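Local coordinates for thiamine-binding periplasmic protein (Escherichia coli, PDB 2QRY) that binds thiamine, thiamine phosphate and thiamine diphosphate with high affinity in the periplasm as the solute-binding component of the ThiBPQ import system, at residues V27-Y30 with D31-A35; P272-Q275 with N276-T280. All coordinates share one frame; numbering follows the deposited sequence.

Contact 1: V27-Y30 with D31-A35; sequences VYTY and DSFAA. With TPS (thiamin phosphate), chain E.
Tyr30 lays its ring between thiamin phosphate and the first turn of the helix that begins at Asp31, a worked example of a residue at a strand-to-helix junction serving the fold with its backbone and a ligand with its side chain. Followed outward, CB comes first, with the phosphate oxygen O3 3.7 Å away. CG sits between the backbone N and the carbonyl carbon (chi1 50°), which swings the ring back over the helix start. CD1 and CE1 then run past Ser32, whose OG lies near the ring plane, at the edge, 3.0 Å from CE1. Across one face comes Phe33 CB, 4.0 Å from the ring centroid and 30° off its normal, a CH-pi contact. On the opposite face the ligand's C6 stands 3.8 Å from CZ, displaced toward the rim. At the tip, OH meets the thiazolium methyl CM4 at 3.5 Å and hydrogen-bonds with Glu248 and Asn282.

The backbone of Tyr30, in the N-cap position, completes the turn. Its carbonyl O accepts from Phe33 N at 3.3 Å, with the donor well above the carbonyl plane, and weakly from Ala34 N. The side chains of Thr29 and Phe33 cross at about a right angle: OG1, which hydrogen-bonds with the carbonyl of Leu83, lies 3.5 Å from Phe33 CB, while CG2 borders the methyl group of Ala34.

Ser32 OG also approaches the ligand, 3.8 Å from the thiazolium sulfur. The ring is thus confined from both faces, and its hydroxyl is gripped by two partners. If the hydroxyl donates to Glu248, the carboxylate would make the phenol somewhat more electron-rich, which would suit the neighbouring thiazolium cation.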
loop_
_atom_site.group_PDB
_atom_site.type_symbol
_atom_site.label_atom_id
_atom_site.label_comp_id
_atom_site.label_asym_id
_atom_site.label_seq_id
_atom_site.Cartn_x
_atom_site.Cartn_y
_atom_site.Cartn_z
ATOM N N VAL A 27 1.889 -6.307 -16.758
ATOM C CA VAL A 27 1.685 -5.412 -15.626
ATOM C C VAL A 27 2.435 -5.826 -14.351
ATOM O O VAL A 27 2.054 -6.796 -13.692
ATOM C CB VAL A 27 0.181 -5.305 -15.279
ATOM C CG1 VAL A 27 -0.021 -4.326 -14.124
ATOM C CG2 VAL A 27 -0.613 -4.866 -16.514
ATOM N N TYR A 28 3.490 -5.086 -14.010
ATOM C CA TYR A 28 4.257 -5.354 -12.794
ATOM C C TYR A 28 3.425 -4.959 -11.570
ATOM O O TYR A 28 2.809 -3.895 -11.550
ATOM C CB TYR A 28 5.552 -4.537 -12.769
ATOM C CG TYR A 28 6.679 -5.053 -13.633
ATOM C CD1 TYR A 28 6.530 -6.197 -14.419
ATOM C CD2 TYR A 28 7.906 -4.398 -13.651
ATOM C CE1 TYR A 28 7.582 -6.673 -15.199
ATOM C CE2 TYR A 28 8.961 -4.863 -14.419
ATOM C CZ TYR A 28 8.795 -5.999 -15.191
ATOM O OH TYR A 28 9.847 -6.456 -15.950
ATOM N N THR A 29 3.420 -5.806 -10.546
ATOM C CA THR A 29 2.674 -5.506 -9.329
ATOM C C THR A 29 3.211 -6.339 -8.157
ATOM O O THR A 29 4.112 -7.155 -8.339
ATOM C CB THR A 29 1.156 -5.777 -9.524
ATOM O OG1 THR A 29 0.435 -5.271 -8.394
ATOM C CG2 THR A 29 0.885 -7.277 -9.679
ATOM N N TYR A 30 2.670 -6.121 -6.958
ATOM C CA TYR A 30 3.109 -6.865 -5.782
ATOM C C TYR A 30 2.322 -8.166 -5.621
ATOM O O TYR A 30 1.274 -8.339 -6.257
ATOM C CB TYR A 30 3.012 -5.981 -4.530
ATOM C CG TYR A 30 1.691 -5.269 -4.321
ATOM C CD1 TYR A 30 0.607 -5.920 -3.730
ATOM C CD2 TYR A 30 1.547 -3.920 -4.659
ATOM C CE1 TYR A 30 -0.593 -5.237 -3.465
ATOM C CE2 TYR A 30 0.357 -3.228 -4.404
ATOM C CZ TYR A 30 -0.704 -3.891 -3.804
ATOM O OH TYR A 30 -1.857 -3.198 -3.507
ATOM N N ASP A 31 2.812 -9.077 -4.776
ATOM C CA ASP A 31 2.166 -10.381 -4.619
ATOM C C ASP A 31 0.746 -10.461 -4.093
ATOM O O ASP A 31 -0.031 -11.284 -4.576
ATOM C CB ASP A 31 3.047 -11.357 -3.816
ATOM C CG ASP A 31 3.471 -10.813 -2.469
ATOM O OD1 ASP A 31 2.661 -10.141 -1.795
ATOM O OD2 ASP A 31 4.626 -11.078 -2.073
ATOM N N SER A 32 0.387 -9.636 -3.116
ATOM C CA SER A 32 -0.967 -9.704 -2.587
ATOM C C SER A 32 -2.006 -9.224 -3.609
ATOM O O SER A 32 -3.187 -9.531 -3.482
ATOM C CB SER A 32 -1.080 -8.901 -1.289
ATOM O OG SER A 32 -0.848 -7.529 -1.514
ATOM N N PHE A 33 -1.572 -8.492 -4.634
ATOM C CA PHE A 33 -2.518 -8.018 -5.642
ATOM C C PHE A 33 -2.828 -9.135 -6.635
ATOM O O PHE A 33 -3.994 -9.433 -6.898
ATOM C CB PHE A 33 -1.965 -6.809 -6.401
ATOM C CG PHE A 33 -2.978 -6.141 -7.293
ATOM C CD1 PHE A 33 -3.825 -5.156 -6.794
ATOM C CD2 PHE A 33 -3.101 -6.508 -8.627
ATOM C CE1 PHE A 33 -4.778 -4.548 -7.612
ATOM C CE2 PHE A 33 -4.053 -5.904 -9.454
ATOM C CZ PHE A 33 -4.893 -4.922 -8.947
ATOM N N ALA A 34 -1.785 -9.756 -7.177
ATOM C CA ALA A 34 -1.951 -10.832 -8.153
ATOM C C ALA A 34 -2.295 -12.186 -7.526
ATOM O O ALA A 34 -2.567 -13.155 -8.236
ATOM C CB ALA A 34 -0.689 -10.964 -8.996
ATOM N N ALA A 35 -2.288 -12.252 -6.199
ATOM C CA ALA A 35 -2.589 -13.497 -5.499
ATOM C C ALA A 35 -3.927 -14.081 -5.926
ATOM O O ALA A 35 -4.845 -13.346 -6.291
ATOM C CB ALA A 35 -2.589 -13.259 -3.993
HETATM C CM2 TPS E . -6.065 -8.649 5.085
HETATM N N3 TPS E . -2.600 -4.561 1.279
HETATM C C2 TPS E . -1.884 -5.510 1.850
HETATM S S1 TPS E . -0.267 -5.176 1.354
HETATM C C5 TPS E . -0.607 -3.739 0.378
HETATM C C4 TPS E . -1.975 -3.627 0.508
HETATM C CM4 TPS E . -2.731 -2.497 -0.182
HETATM C C6 TPS E . 0.440 -2.946 -0.339
HETATM C C7 TPS E . 1.682 -3.793 -0.066
HETATM O O7 TPS E . 2.887 -3.253 -0.595
HETATM N N1A TPS E . -5.347 -6.350 4.588
HETATM C C2A TPS E . -5.556 -7.589 4.136
HETATM N N3A TPS E . -5.321 -7.904 2.864
HETATM C C4A TPS E . -4.864 -6.987 1.984
HETATM N N4A TPS E . -4.625 -7.345 0.670
HETATM C C5A TPS E . -4.627 -5.648 2.432
HETATM C C6A TPS E . -4.893 -5.375 3.784
HETATM C C7A TPS E . -4.099 -4.527 1.505
HETATM P P1 TPS E . 4.061 -4.294 -0.209
HETATM O O1 TPS E . 4.058 -4.530 1.327
HETATM O O2 TPS E . 5.471 -3.788 -0.719
HETATM O O3 TPS E . 3.757 -5.641 -0.900
#

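Contact 2: P272-Q275 with N276-T280; sequences PAFQ and NAIPT
The flat groups here are the ring of Phe274 and the side-chain amide of Asn276. Ile278 CD1 approaches the ring obliquely, 4.2 Å from CE2. Phe268 and Met269 of helix 259-269, Phe123 and Val43 also touch Phe274, so this apolar pair belongs to a larger cluster. The amide turns its ND2 back onto the chain, donating to Pro272 O at 2.8 Å; the bond is bent, 132° at the hydrogen, and the acceptor lies 26° out of the amide plane. Pro272 CB adjoins the same nitrogen at 3.6 Å.

Pro272 O also accepts from the backbone N of Asn276, at 2.8 Å and a straighter 156°. The two donors reach it from opposite faces of the carbonyl plane, a side-chain bond supplementing the ordinary i+4 helical one.

Overlapping this, a type I beta turn runs from Gln275 to Ile278. Ala277 N donates to Phe274 O at 2.7 Å, so the i+3 spacing has already begun, and Ile278 N continues it on Gln275 O at 3.0 Å. Pro279 CD comes close to that same oxygen. A proline has no N-H to offer, which rules out an i+4 bond from Pro279 to Gln275 O; hydrogen bonding thus keeps the tighter spacing between helix 272-275 and the weakly bonded helical turn that follows.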
loop_
_atom_site.group_PDB
_atom_site.type_symbol
_atom_site.label_atom_id
_atom_site.label_comp_id
_atom_site.label_asym_id
_atom_site.label_seq_id
_atom_site.Cartn_x
_atom_site.Cartn_y
_atom_site.Cartn_z
ATOM N N PRO A 272 -15.798 0.810 -12.888
ATOM C CA PRO A 272 -16.487 -0.168 -12.043
ATOM C C PRO A 272 -16.034 -1.620 -12.179
ATOM O O PRO A 272 -15.896 -2.324 -11.179
ATOM C CB PRO A 272 -17.952 0.012 -12.435
ATOM C CG PRO A 272 -18.023 1.474 -12.749
ATOM C CD PRO A 272 -16.775 1.671 -13.580
ATOM N N ALA A 273 -15.816 -2.079 -13.405
ATOM C CA ALA A 273 -15.395 -3.464 -13.614
ATOM C C ALA A 273 -14.140 -3.779 -12.799
ATOM O O ALA A 273 -13.934 -4.912 -12.356
ATOM C CB ALA A 273 -15.136 -3.712 -15.094
ATOM N N PHE A 274 -13.311 -2.759 -12.599
ATOM C CA PHE A 274 -12.069 -2.892 -11.841
ATOM C C PHE A 274 -12.366 -2.661 -10.365
ATOM O O PHE A 274 -12.268 -3.570 -9.540
ATOM C CB PHE A 274 -11.055 -1.844 -12.327
ATOM C CG PHE A 274 -9.666 -2.034 -11.785
ATOM C CD1 PHE A 274 -8.743 -2.826 -12.461
ATOM C CD2 PHE A 274 -9.279 -1.420 -10.595
ATOM C CE1 PHE A 274 -7.448 -3.004 -11.962
ATOM C CE2 PHE A 274 -7.992 -1.590 -10.089
ATOM C CZ PHE A 274 -7.071 -2.387 -10.777
ATOM N N GLN A 275 -12.739 -1.421 -10.061
ATOM C CA GLN A 275 -13.062 -0.973 -8.713
ATOM C C GLN A 275 -13.930 -1.930 -7.904
ATOM O O GLN A 275 -13.737 -2.080 -6.704
ATOM C CB GLN A 275 -13.743 0.387 -8.798
ATOM C CG GLN A 275 -12.844 1.472 -9.360
ATOM C CD GLN A 275 -11.651 1.744 -8.463
ATOM O OE1 GLN A 275 -10.505 1.452 -8.816
ATOM N NE2 GLN A 275 -11.919 2.297 -7.290
ATOM N N ASN A 276 -14.885 -2.568 -8.568
ATOM C CA ASN A 276 -15.783 -3.508 -7.916
ATOM C C ASN A 276 -15.051 -4.694 -7.302
ATOM O O ASN A 276 -15.608 -5.398 -6.455
ATOM C CB ASN A 276 -16.827 -4.024 -8.918
ATOM C CG ASN A 276 -18.101 -3.207 -8.908
ATOM O OD1 ASN A 276 -18.781 -3.120 -7.890
ATOM N ND2 ASN A 276 -18.434 -2.606 -10.045
ATOM N N ALA A 277 -13.813 -4.929 -7.727
ATOM C CA ALA A 277 -13.050 -6.054 -7.190
ATOM C C ALA A 277 -12.052 -5.620 -6.122
ATOM O O ALA A 277 -11.437 -6.459 -5.465
ATOM C CB ALA A 277 -12.330 -6.789 -8.316
ATOM N N ILE A 278 -11.902 -4.310 -5.942
ATOM C CA ILE A 278 -10.973 -3.789 -4.949
ATOM C C ILE A 278 -11.397 -4.047 -3.504
ATOM O O ILE A 278 -10.605 -4.550 -2.706
ATOM C CB ILE A 278 -10.740 -2.266 -5.131
ATOM C CG1 ILE A 278 -9.765 -2.021 -6.291
ATOM C CG2 ILE A 278 -10.174 -1.660 -3.847
ATOM C CD1 ILE A 278 -8.379 -2.618 -6.066
ATOM N N PRO A 279 -12.651 -3.710 -3.146
ATOM C CA PRO A 279 -13.102 -3.930 -1.772
ATOM C C PRO A 279 -12.777 -5.305 -1.198
ATOM O O PRO A 279 -12.133 -5.401 -0.159
ATOM C CB PRO A 279 -14.603 -3.675 -1.861
ATOM C CG PRO A 279 -14.687 -2.608 -2.893
ATOM C CD PRO A 279 -13.742 -3.137 -3.955
ATOM N N THR A 280 -13.212 -6.367 -1.871
ATOM C CA THR A 280 -12.971 -7.716 -1.369
ATOM C C THR A 280 -11.730 -8.387 -1.948
ATOM O O THR A 280 -11.402 -9.513 -1.584
ATOM C CB THR A 280 -14.196 -8.626 -1.614
ATOM O OG1 THR A 280 -14.403 -8.792 -3.021
ATOM C CG2 THR A 280 -15.452 -8.004 -0.988
#

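From the N terminus the chain first meets contact 1, where strand 24-29, flanked in parallel by strands 54-59 and 81-86, turns straight into helix 31-34. Some 240 residues later, after helix 259-269, it reaches contact 2, where helix 272-275 bends into helix 278-281. Each contact closes a local turn; they stand in series, neither nesting nor crossing. Their centres are 15 Å apart, yet they touch through aromatic side chains, Phe33 CZ lying 3.8 Å from Phe274 CZ. That packing ties the ligand-lining junction at the end of a sheet strand to the late helical segment, whose Ile278 side chain remains about 8 Å from the bound thiamin phosphate.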